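Local coordinates for proteasome protein (PDB 2P90) that is of unknown function but belongs to the PAC2 family, whose relatives include proteasome-assembly chaperones, so a proteasome-related role is possible, at residues L53-N63 / E88-N99. Residues are numbered along the deposited sequence; the frame is centred on the assembly and turned at random.
Sequences LDHRLIASFNN and ELNLGLHVVRDN
Ile58 N and Ala59 N both donate to Leu93 O, at 2.7 Å and 3.3 Å. Two residues of strand 54-61 thus face one of strand 92-97, a classic beta bulge. Ile58 N lies in the carbonyl plane of Leu93, while Ala59 N is tilted 17° from it. Leu93 N donates back to Ala59 O within the bulge. Beyond it, Arg56 and Val95 exchange two bonds and Phe61 N donates to Leu91 O.

The strands are antiparallel neighbours in the mixed eight-stranded sheet of this PAC2-family chain. Strand 9-11 flanks 54-61, and strand 103-108 flanks 92-97.

Apolar contacts run the length of the pair. With Ile58 CG1 set beside its backbone N (chi1 -70°), CD1 reaches Val95 CB at 4.0 Å, and the CG2 branch meets Leu93 CD2. Phe61 lays CB and the near part of its ring against Leu91 CD2, and Leu91 O sits at the ring edge, in plane. Phe119 meets the same ring edge-to-face, and Leu126 of helix 116-129 also packs on it. At the other end, Leu53 CB touches Val96 CG1 at 3.8 Å, the side chains roughly perpendicular.

The His55 and His94 side chains leave the same face of the sheet and run alongside each other. The His55 ring edge is directed toward the face of His94 in an offset edge-to-face pair, planes at 88°.

Side-chain polar bonds lie toward the Asn63 end. Asn63 ND2 donates to Leu89 O at 3.0 Å, the acceptor in the Asn63 amide plane but the donor above the Leu89 carbonyl plane. Separately, Ser60 OG donates to Asn90 OD1 at 3.1 Å. One water links Phe61 O, Asn63 OD1 and Leu91 N; another joins Asn63 ND2 to Glu88 O.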
ATOM      1  N   LEU B  53      21.245 -21.642  15.768  1.00 52.64           N
ATOM      2  CA  LEU B  53      20.792 -22.191  17.051  1.00 51.76           C
ATOM      3  C   LEU B  53      19.581 -23.100  16.901  1.00 51.83           C
ATOM      4  O   LEU B  53      18.827 -22.983  15.903  1.00 51.90           O
ATOM      5  CB  LEU B  53      20.493 -21.041  18.016  1.00 51.64           C
ATOM      6  CG  LEU B  53      21.726 -20.243  18.484  1.00 51.76           C
ATOM      7  CD1 LEU B  53      21.295 -18.988  19.188  1.00 51.06           C
ATOM      8  CD2 LEU B  53      22.664 -21.065  19.405  1.00 50.26           C
ATOM      9  N   ASP B  54      19.379 -24.009  17.863  1.00 51.44           N
ATOM     10  CA  ASP B  54      18.128 -24.799  17.870  1.00 51.77           C
ATOM     11  C   ASP B  54      16.939 -23.898  18.229  1.00 50.96           C
ATOM     12  O   ASP B  54      17.016 -23.059  19.146  1.00 50.07           O
ATOM     13  CB  ASP B  54      18.191 -26.060  18.782  1.00 52.75           C
ATOM     14  CG  ASP B  54      19.257 -27.127  18.296  1.00 55.22           C
ATOM     15  OD1 ASP B  54      19.337 -27.462  17.068  1.00 55.09           O
ATOM     16  OD2 ASP B  54      20.021 -27.613  19.172  1.00 55.86           O
ATOM     17  N   HIS B  55      15.851 -24.071  17.480  1.00 50.60           N
ATOM     18  CA  HIS B  55      14.623 -23.285  17.658  1.00 50.52           C
ATOM     19  C   HIS B  55      13.392 -24.171  17.413  1.00 50.48           C
ATOM     20  O   HIS B  55      13.452 -25.115  16.638  1.00 50.56           O
ATOM     21  CB  HIS B  55      14.611 -22.069  16.722  1.00 49.73           C
ATOM     22  CG  HIS B  55      14.807 -22.422  15.283  1.00 49.54           C
ATOM     23  ND1 HIS B  55      13.759 -22.701  14.434  1.00 52.20           N
ATOM     24  CD2 HIS B  55      15.932 -22.555  14.542  1.00 49.20           C
ATOM     25  CE1 HIS B  55      14.228 -22.976  13.228  1.00 50.52           C
ATOM     26  NE2 HIS B  55      15.546 -22.891  13.267  1.00 47.87           N
ATOM     27  N   ARG B  56      12.297 -23.883  18.110  1.00 50.46           N
ATOM     28  CA  ARG B  56      11.036 -24.599  17.914  1.00 50.24           C
ATOM     29  C   ARG B  56       9.948 -23.540  17.765  1.00 48.37           C
ATOM     30  O   ARG B  56       9.893 -22.580  18.560  1.00 46.49           O
ATOM     31  CB  ARG B  56      10.685 -25.524  19.108  1.00 51.64           C
ATOM     32  CG  ARG B  56      11.569 -26.789  19.401  1.00 55.85           C
ATOM     33  CD  ARG B  56      11.541 -27.883  18.309  1.00 64.39           C
ATOM     34  NE  ARG B  56      12.809 -27.910  17.539  1.00 71.18           N
ATOM     35  CZ  ARG B  56      13.936 -28.540  17.920  1.00 72.93           C
ATOM     36  NH1 ARG B  56      13.980 -29.230  19.064  1.00 75.31           N
ATOM     37  NH2 ARG B  56      15.034 -28.474  17.165  1.00 71.61           N
ATOM     38  N   LEU B  57       9.100 -23.719  16.742  1.00 47.12           N
ATOM     39  CA  LEU B  57       7.934 -22.837  16.497  1.00 45.69           C
ATOM     40  C   LEU B  57       6.856 -22.933  17.605  1.00 45.34           C
ATOM     41  O   LEU B  57       6.391 -24.022  17.933  1.00 45.42           O
ATOM     42  CB  LEU B  57       7.306 -23.156  15.136  1.00 45.15           C
ATOM     43  CG  LEU B  57       6.204 -22.207  14.627  1.00 44.43           C
ATOM     44  CD1 LEU B  57       6.717 -20.780  14.524  1.00 43.29           C
ATOM     45  CD2 LEU B  57       5.702 -22.679  13.274  1.00 44.53           C
ATOM     46  N   ILE B  58       6.477 -21.796  18.171  1.00 44.58           N
ATOM     47  CA  ILE B  58       5.438 -21.734  19.196  1.00 44.04           C
ATOM     48  C   ILE B  58       4.073 -21.288  18.639  1.00 44.74           C
ATOM     49  O   ILE B  58       3.031 -21.904  18.933  1.00 44.62           O
ATOM     50  CB  ILE B  58       5.834 -20.738  20.297  1.00 43.72           C
ATOM     51  CG1 ILE B  58       7.007 -21.279  21.121  1.00 42.17           C
ATOM     52  CG2 ILE B  58       4.621 -20.362  21.170  1.00 43.38           C
ATOM     53  CD1 ILE B  58       7.498 -20.306  22.111  1.00 39.30           C
ATOM     54  N   ALA B  59       4.082 -20.195  17.864  1.00 44.56           N
ATOM     55  CA  ALA B  59       2.865 -19.613  17.298  1.00 44.70           C
ATOM     56  C   ALA B  59       3.148 -19.054  15.915  1.00 44.71           C
ATOM     57  O   ALA B  59       4.250 -18.550  15.662  1.00 45.35           O
ATOM     58  CB  ALA B  59       2.334 -18.522  18.194  1.00 44.79           C
ATOM     59  N   SER B  60       2.162 -19.167  15.024  1.00 43.35           N
ATOM     60  CA  SER B  60       2.227 -18.572  13.707  1.00 42.91           C
ATOM     61  C   SER B  60       1.102 -17.587  13.543  1.00 41.75           C
ATOM     62  O   SER B  60      -0.061 -17.899  13.755  1.00 41.19           O
ATOM     63  CB  SER B  60       2.090 -19.626  12.617  1.00 43.54           C
ATOM     64  OG  SER B  60       3.308 -20.321  12.448  1.00 47.53           O
ATOM     65  N   PHE B  61       1.462 -16.382  13.160  1.00 40.48           N
ATOM     66  CA  PHE B  61       0.475 -15.394  12.809  1.00 38.98           C
ATOM     67  C   PHE B  61      -0.140 -15.652  11.418  1.00 38.66           C
ATOM     68  O   PHE B  61       0.511 -16.221  10.498  1.00 37.21           O
ATOM     69  CB  PHE B  61       1.080 -14.006  12.954  1.00 38.61           C
ATOM     70  CG  PHE B  61       1.280 -13.595  14.396  1.00 38.88           C
ATOM     71  CD1 PHE B  61       0.377 -12.741  15.018  1.00 38.57           C
ATOM     72  CD2 PHE B  61       2.353 -14.102  15.150  1.00 39.73           C
ATOM     73  CE1 PHE B  61       0.548 -12.352  16.374  1.00 38.53           C
ATOM     74  CE2 PHE B  61       2.531 -13.733  16.506  1.00 38.79           C
ATOM     75  CZ  PHE B  61       1.616 -12.848  17.116  1.00 37.65           C
ATOM     76  N   ASN B  62      -1.410 -15.270  11.307  1.00 38.00           N
ATOM     77  CA  ASN B  62      -2.161 -15.367  10.061  1.00 38.78           C
ATOM     78  C   ASN B  62      -1.894 -14.169   9.182  1.00 38.20           C
ATOM     79  O   ASN B  62      -2.349 -13.058   9.473  1.00 38.86           O
ATOM     80  CB  ASN B  62      -3.672 -15.484  10.337  1.00 39.35           C
ATOM     81  CG  ASN B  62      -4.500 -15.710   9.046  1.00 42.34           C
ATOM     82  OD1 ASN B  62      -3.961 -15.796   7.930  1.00 47.60           O
ATOM     83  ND2 ASN B  62      -5.789 -15.836   9.204  1.00 40.41           N
ATOM     84  N   ASN B  63      -1.159 -14.400   8.106  1.00 37.87           N
ATOM     85  CA  ASN B  63      -0.872 -13.374   7.090  1.00 37.85           C
ATOM     86  C   ASN B  63      -2.106 -12.797   6.349  1.00 37.13           C
ATOM     87  O   ASN B  63      -2.078 -11.675   5.871  1.00 37.49           O
ATOM     88  CB  ASN B  63       0.125 -13.936   6.086  1.00 38.09           C
ATOM     89  CG  ASN B  63       1.549 -13.971   6.625  1.00 41.38           C
ATOM     90  OD1 ASN B  63       1.812 -13.651   7.807  1.00 42.00           O
ATOM     91  ND2 ASN B  63       2.500 -14.308   5.733  1.00 42.99           N
ATOM     92  N   GLU B  88       6.891 -18.346   2.368  1.00 47.86           N
ATOM     93  CA  GLU B  88       5.711 -18.329   3.240  1.00 49.58           C
ATOM     94  C   GLU B  88       5.542 -17.039   4.041  1.00 47.22           C
ATOM     95  O   GLU B  88       4.458 -16.766   4.538  1.00 46.58           O
ATOM     96  CB  GLU B  88       5.736 -19.521   4.201  1.00 49.50           C
ATOM     97  CG  GLU B  88       5.058 -20.757   3.662  1.00 54.39           C
ATOM     98  CD  GLU B  88       4.992 -21.881   4.685  1.00 56.47           C
ATOM     99  OE1 GLU B  88       4.734 -21.591   5.891  1.00 64.32           O
ATOM    100  OE2 GLU B  88       5.197 -23.062   4.275  1.00 64.74           O
ATOM    101  N   LEU B  89       6.617 -16.258   4.154  1.00 46.03           N
ATOM    102  CA  LEU B  89       6.633 -15.000   4.914  1.00 45.43           C
ATOM    103  C   LEU B  89       6.122 -15.205   6.334  1.00 43.81           C
ATOM    104  O   LEU B  89       5.321 -14.423   6.819  1.00 42.35           O
ATOM    105  CB  LEU B  89       5.822 -13.877   4.221  1.00 44.73           C
ATOM    106  CG  LEU B  89       6.396 -12.802   3.299  1.00 48.21           C
ATOM    107  CD1 LEU B  89       5.579 -11.502   3.428  1.00 52.39           C
ATOM    108  CD2 LEU B  89       7.848 -12.456   3.481  1.00 47.56           C
ATOM    109  N   ASN B  90       6.580 -16.277   6.980  1.00 44.21           N
ATOM    110  CA  ASN B  90       6.129 -16.617   8.329  1.00 44.15           C
ATOM    111  C   ASN B  90       6.519 -15.551   9.330  1.00 42.75           C
ATOM    112  O   ASN B  90       7.667 -15.166   9.413  1.00 42.24           O
ATOM    113  CB  ASN B  90       6.648 -17.985   8.781  1.00 45.46           C
ATOM    114  CG  ASN B  90       6.229 -18.333  10.237  1.00 50.30           C
ATOM    115  OD1 ASN B  90       5.043 -18.636  10.537  1.00 52.74           O
ATOM    116  ND2 ASN B  90       7.214 -18.299  11.144  1.00 55.23           N
ATOM    117  N   LEU B  91       5.512 -15.024  10.015  1.00 42.24           N
ATOM    118  CA  LEU B  91       5.677 -14.191  11.177  1.00 41.44           C
ATOM    119  C   LEU B  91       5.381 -15.174  12.305  1.00 41.39           C
ATOM    120  O   LEU B  91       4.239 -15.575  12.501  1.00 41.44           O
ATOM    121  CB  LEU B  91       4.665 -13.027  11.161  1.00 41.63           C
ATOM    122  CG  LEU B  91       4.587 -12.040  12.347  1.00 40.64           C
ATOM    123  CD1 LEU B  91       5.879 -11.244  12.496  1.00 38.46           C
ATOM    124  CD2 LEU B  91       3.463 -11.101  12.167  1.00 40.36           C
ATOM    125  N   GLY B  92       6.416 -15.609  13.009  1.00 41.00           N
ATOM    126  CA  GLY B  92       6.241 -16.612  14.024  1.00 40.49           C
ATOM    127  C   GLY B  92       6.926 -16.244  15.309  1.00 40.81           C
ATOM    128  O   GLY B  92       7.843 -15.427  15.324  1.00 41.06           O
ATOM    129  N   LEU B  93       6.442 -16.851  16.391  1.00 41.16           N
ATOM    130  CA  LEU B  93       7.071 -16.806  17.695  1.00 40.85           C
ATOM    131  C   LEU B  93       7.790 -18.130  17.904  1.00 41.25           C
ATOM    132  O   LEU B  93       7.194 -19.219  17.741  1.00 40.26           O
ATOM    133  CB  LEU B  93       6.014 -16.598  18.781  1.00 40.97           C
ATOM    134  CG  LEU B  93       6.516 -16.465  20.222  1.00 40.79           C
ATOM    135  CD1 LEU B  93       7.436 -15.266  20.330  1.00 40.81           C
ATOM    136  CD2 LEU B  93       5.338 -16.296  21.171  1.00 40.03           C
ATOM    137  N   HIS B  94       9.078 -18.031  18.228  1.00 41.40           N
ATOM    138  CA  HIS B  94       9.921 -19.232  18.429  1.00 41.51           C
ATOM    139  C   HIS B  94      10.512 -19.264  19.804  1.00 41.59           C
ATOM    140  O   HIS B  94      10.758 -18.198  20.400  1.00 40.64           O
ATOM    141  CB  HIS B  94      11.100 -19.281  17.464  1.00 41.53           C
ATOM    142  CG  HIS B  94      10.696 -19.343  16.031  1.00 42.98           C
ATOM    143  ND1 HIS B  94      10.465 -18.210  15.274  1.00 44.29           N
ATOM    144  CD2 HIS B  94      10.477 -20.400  15.215  1.00 42.22           C
ATOM    145  CE1 HIS B  94      10.120 -18.568  14.053  1.00 43.70           C
ATOM    146  NE2 HIS B  94      10.117 -19.891  13.993  1.00 43.88           N
ATOM    147  N   VAL B  95      10.721 -20.495  20.305  1.00 41.88           N
ATOM    148  CA  VAL B  95      11.631 -20.710  21.434  1.00 42.08           C
ATOM    149  C   VAL B  95      13.000 -21.037  20.836  1.00 43.02           C
ATOM    150  O   VAL B  95      13.124 -21.935  20.001  1.00 42.82           O
ATOM    151  CB  VAL B  95      11.143 -21.782  22.484  1.00 41.63           C
ATOM    152  CG1 VAL B  95      10.739 -23.100  21.856  1.00 38.17           C
ATOM    153  CG2 VAL B  95      12.229 -21.981  23.607  1.00 41.24           C
ATOM    154  N   VAL B  96      14.005 -20.257  21.217  1.00 44.38           N
ATOM    155  CA  VAL B  96      15.370 -20.465  20.714  1.00 45.16           C
ATOM    156  C   VAL B  96      16.304 -20.780  21.905  1.00 46.60           C
ATOM    157  O   VAL B  96      16.166 -20.203  22.978  1.00 46.87           O
ATOM    158  CB  VAL B  96      15.895 -19.230  19.878  1.00 45.19           C
ATOM    159  CG1 VAL B  96      17.257 -19.547  19.194  1.00 42.82           C
ATOM    160  CG2 VAL B  96      14.841 -18.739  18.827  1.00 42.27           C
ATOM    161  N   ARG B  97      17.253 -21.685  21.720  1.00 47.79           N
ATOM    162  CA  ARG B  97      18.203 -21.960  22.801  1.00 49.78           C
ATOM    163  C   ARG B  97      19.640 -21.574  22.442  1.00 49.61           C
ATOM    164  O   ARG B  97      20.154 -21.972  21.381  1.00 49.39           O
ATOM    165  CB  ARG B  97      18.076 -23.425  23.266  1.00 50.23           C
ATOM    166  CG  ARG B  97      16.806 -23.627  24.093  1.00 52.62           C
ATOM    167  CD  ARG B  97      16.399 -25.070  24.197  1.00 57.49           C
ATOM    168  NE  ARG B  97      15.020 -25.230  24.678  1.00 61.04           N
ATOM    169  CZ  ARG B  97      14.621 -25.130  25.952  1.00 61.73           C
ATOM    170  NH1 ARG B  97      13.346 -25.317  26.250  1.00 62.48           N
ATOM    171  NH2 ARG B  97      15.474 -24.844  26.932  1.00 62.35           N
ATOM    172  N   ASP B  98      20.262 -20.775  23.309  1.00 50.05           N
ATOM    173  CA  ASP B  98      21.663 -20.356  23.119  1.00 51.51           C
ATOM    174  C   ASP B  98      22.670 -21.520  23.272  1.00 52.89           C
ATOM    175  O   ASP B  98      22.270 -22.681  23.458  1.00 52.69           O
ATOM    176  CB  ASP B  98      22.029 -19.175  24.025  1.00 50.53           C
ATOM    177  CG  ASP B  98      22.163 -19.559  25.517  1.00 52.31           C
ATOM    178  OD1 ASP B  98      22.133 -20.776  25.885  1.00 53.18           O
ATOM    179  OD2 ASP B  98      22.306 -18.610  26.331  1.00 50.00           O
ATOM    180  N   ASN B  99      23.967 -21.206  23.189  1.00 54.68           N
ATOM    181  CA  ASN B  99      25.016 -22.242  23.251  1.00 55.86           C
ATOM    182  C   ASN B  99      24.968 -23.114  24.543  1.00 56.56           C
ATOM    183  O   ASN B  99      25.397 -24.267  24.544  1.00 56.45           O
ATOM    184  CB  ASN B  99      26.384 -21.611  23.077  1.00 55.64           C
ATOM    185  CG  ASN B  99      26.679 -21.219  21.638  1.00 57.07           C
ATOM    186  OD1 ASN B  99      26.193 -21.848  20.690  1.00 57.62           O
ATOM    187  ND2 ASN B  99      27.515 -20.184  21.470  1.00 56.66           N
TER
HETATM  188  O   HOH W   1      20.950 -24.011  20.346  1.00 44.03           O
HETATM  189  O   HOH W   2       2.703 -15.712   9.228  1.00 28.96           O
HETATM  190  O   HOH W   3       2.157 -15.968   3.211  1.00 43.40           O